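Local coordinates for putative nisin-resistance protein (Streptococcus agalactiae 515, PDB 4Y68), which probably confers resistance to the lantibiotic nisin as a lipoprotein peptidase of family S41 that recognises and cleaves it, at residues L155-N160 with I220-K225. Numbering follows the deposited sequence.
Sequences LDLSNN and IITNHK
Two torsions bring the amides of N223 and N159 together: N223 CG sits between its backbone N and carbonyl carbon (chi1 67°), while N159 CG lies beside its backbone N (chi1 -57°). The side chains cross at about a right angle, joined by one hydrogen bond, and a second reaches the N159 backbone. N223 ND2 donates to N159 OD1 at 2.9 Å, nearly straight and in the amide plane of N223, but from above the carbonyl plane of N159. N223 OD1 accepts from the backbone N159 N, also at 2.9 Å. K225 N reaches N223 OD1 from the opposite face, at 3.3 Å, and closes an Asx turn. Both ends of the N223 amide are held, which fixes its rotation. The K225 chain passes N159 obliquely, with K225 CD 3.7 Å from N159 OD1.

These loops leave the C-terminal ends of two adjacent parallel strands, 152-156 and 218-222, in the mixed sheet of the S41 peptidase domain. Backbone hydrogen bonds from I221 N to L155 O and from L157 N to I221 O, each 2.8 Å, join them. A type II turn from L157 to N160 follows the first strand, and T226 OG1 bonds to L157 O and N223 N.

D156 forms a second Asx turn. D156 OD1 accepts S158 OG on its syn lone pair at 2.7 Å and S158 N from above the carboxylate plane. I221 CG2 packs against S158 OG and D156 OD1, and helix 297-308 touches the I221 side chain. On the other face, L157 CD1 rests on I220 CG2 at 3.7 Å.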
loop_
_atom_site.group_PDB
_atom_site.type_symbol
_atom_site.label_atom_id
_atom_site.label_comp_id
_atom_site.label_asym_id
_atom_site.label_seq_id
_atom_site.Cartn_x
_atom_site.Cartn_y
_atom_site.Cartn_z
ATOM N N LEU A 155 2.327 -3.038 -17.261
ATOM C CA LEU A 155 1.626 -3.008 -15.992
ATOM C C LEU A 155 1.447 -1.563 -15.638
ATOM O O LEU A 155 2.420 -0.872 -15.418
ATOM C CB LEU A 155 2.416 -3.715 -14.908
ATOM C CG LEU A 155 2.789 -5.176 -15.135
ATOM C CD1 LEU A 155 3.528 -5.689 -13.912
ATOM C CD2 LEU A 155 1.548 -6.008 -15.417
ATOM N N ASP A 156 0.205 -1.108 -15.574
ATOM C CA ASP A 156 -0.080 0.308 -15.408
ATOM C C ASP A 156 -0.608 0.589 -14.006
ATOM O O ASP A 156 -1.726 0.180 -13.651
ATOM C CB ASP A 156 -1.075 0.776 -16.476
ATOM C CG ASP A 156 -1.370 2.263 -16.392
ATOM O OD1 ASP A 156 -0.619 3.008 -15.694
ATOM O OD2 ASP A 156 -2.355 2.684 -17.035
ATOM N N LEU A 157 0.224 1.285 -13.224
ATOM C CA LEU A 157 -0.070 1.646 -11.843
ATOM C C LEU A 157 -0.406 3.125 -11.701
ATOM O O LEU A 157 -0.498 3.615 -10.576
ATOM C CB LEU A 157 1.124 1.300 -10.923
ATOM C CG LEU A 157 1.536 -0.186 -10.814
ATOM C CD1 LEU A 157 2.935 -0.346 -10.247
ATOM C CD2 LEU A 157 0.545 -1.020 -10.013
ATOM N N SER A 158 -0.543 3.837 -12.825
ATOM C CA SER A 158 -1.022 5.238 -12.790
ATOM C C SER A 158 -2.254 5.376 -11.916
ATOM O O SER A 158 -3.163 4.555 -11.995
ATOM C CB SER A 158 -1.370 5.757 -14.193
ATOM O OG SER A 158 -0.280 5.648 -15.091
ATOM N N ASN A 159 -2.295 6.403 -11.083
ATOM C CA ASN A 159 -3.502 6.703 -10.328
ATOM C C ASN A 159 -3.904 5.639 -9.325
ATOM O O ASN A 159 -4.986 5.731 -8.755
ATOM C CB ASN A 159 -4.689 6.942 -11.278
ATOM C CG ASN A 159 -4.418 8.067 -12.275
ATOM O OD1 ASN A 159 -3.677 8.996 -11.971
ATOM N ND2 ASN A 159 -5.005 7.969 -13.480
ATOM N N ASN A 160 -3.078 4.614 -9.129
ATOM C CA ASN A 160 -3.370 3.630 -8.081
ATOM C C ASN A 160 -2.797 4.167 -6.778
ATOM O O ASN A 160 -1.582 4.227 -6.618
ATOM C CB ASN A 160 -2.786 2.256 -8.438
ATOM C CG ASN A 160 -3.026 1.199 -7.371
ATOM O OD1 ASN A 160 -3.326 1.499 -6.209
ATOM N ND2 ASN A 160 -2.860 -0.062 -7.759
ATOM N N ILE A 220 6.623 -1.300 -16.567
ATOM C CA ILE A 220 5.744 -0.807 -15.521
ATOM C C ILE A 220 5.567 0.697 -15.608
ATOM O O ILE A 220 6.542 1.431 -15.649
ATOM C CB ILE A 220 6.280 -1.140 -14.115
ATOM C CG1 ILE A 220 6.477 -2.640 -13.947
ATOM C CG2 ILE A 220 5.311 -0.676 -13.067
ATOM C CD1 ILE A 220 6.981 -2.995 -12.597
ATOM N N ILE A 221 4.325 1.162 -15.598
ATOM C CA ILE A 221 4.074 2.598 -15.695
ATOM C C ILE A 221 3.575 3.160 -14.363
ATOM O O ILE A 221 2.724 2.555 -13.700
ATOM C CB ILE A 221 3.047 2.913 -16.817
ATOM C CG1 ILE A 221 3.558 2.390 -18.152
ATOM C CG2 ILE A 221 2.737 4.416 -16.883
ATOM C CD1 ILE A 221 2.571 2.579 -19.319
ATOM N N THR A 222 4.132 4.298 -13.965
ATOM C CA THR A 222 3.727 4.983 -12.754
ATOM C C THR A 222 3.496 6.457 -13.075
ATOM O O THR A 222 4.062 6.977 -14.033
ATOM C CB THR A 222 4.799 4.856 -11.649
ATOM O OG1 THR A 222 5.994 5.539 -12.045
ATOM C CG2 THR A 222 5.140 3.390 -11.368
ATOM N N ASN A 223 2.678 7.144 -12.281
ATOM C CA ASN A 223 2.601 8.595 -12.397
ATOM C C ASN A 223 2.622 9.202 -11.002
ATOM O O ASN A 223 2.812 8.467 -10.043
ATOM C CB ASN A 223 1.375 9.043 -13.211
ATOM C CG ASN A 223 0.046 8.758 -12.530
ATOM O OD1 ASN A 223 -0.011 8.102 -11.500
ATOM N ND2 ASN A 223 -1.049 9.259 -13.129
ATOM N N HIS A 224 2.455 10.524 -10.887
ATOM C CA HIS A 224 2.594 11.209 -9.604
ATOM C C HIS A 224 1.591 10.736 -8.545
ATOM O O HIS A 224 1.818 10.904 -7.348
ATOM C CB HIS A 224 2.453 12.728 -9.792
ATOM C CG HIS A 224 3.681 13.390 -10.340
ATOM N ND1 HIS A 224 4.953 13.077 -9.904
ATOM C CD2 HIS A 224 3.834 14.340 -11.298
ATOM C CE1 HIS A 224 5.835 13.811 -10.564
ATOM N NE2 HIS A 224 5.182 14.585 -11.414
ATOM N N LYS A 225 0.482 10.146 -8.978
ATOM C CA LYS A 225 -0.551 9.708 -8.039
ATOM C C LYS A 225 -0.295 8.291 -7.512
ATOM O O LYS A 225 -0.831 7.904 -6.476
ATOM C CB LYS A 225 -1.935 9.777 -8.688
ATOM C CG LYS A 225 -2.471 11.194 -8.909
ATOM C CD LYS A 225 -4.011 11.175 -8.997
ATOM C CE LYS A 225 -4.592 12.461 -9.589
ATOM N NZ LYS A 225 -3.995 13.705 -9.004
#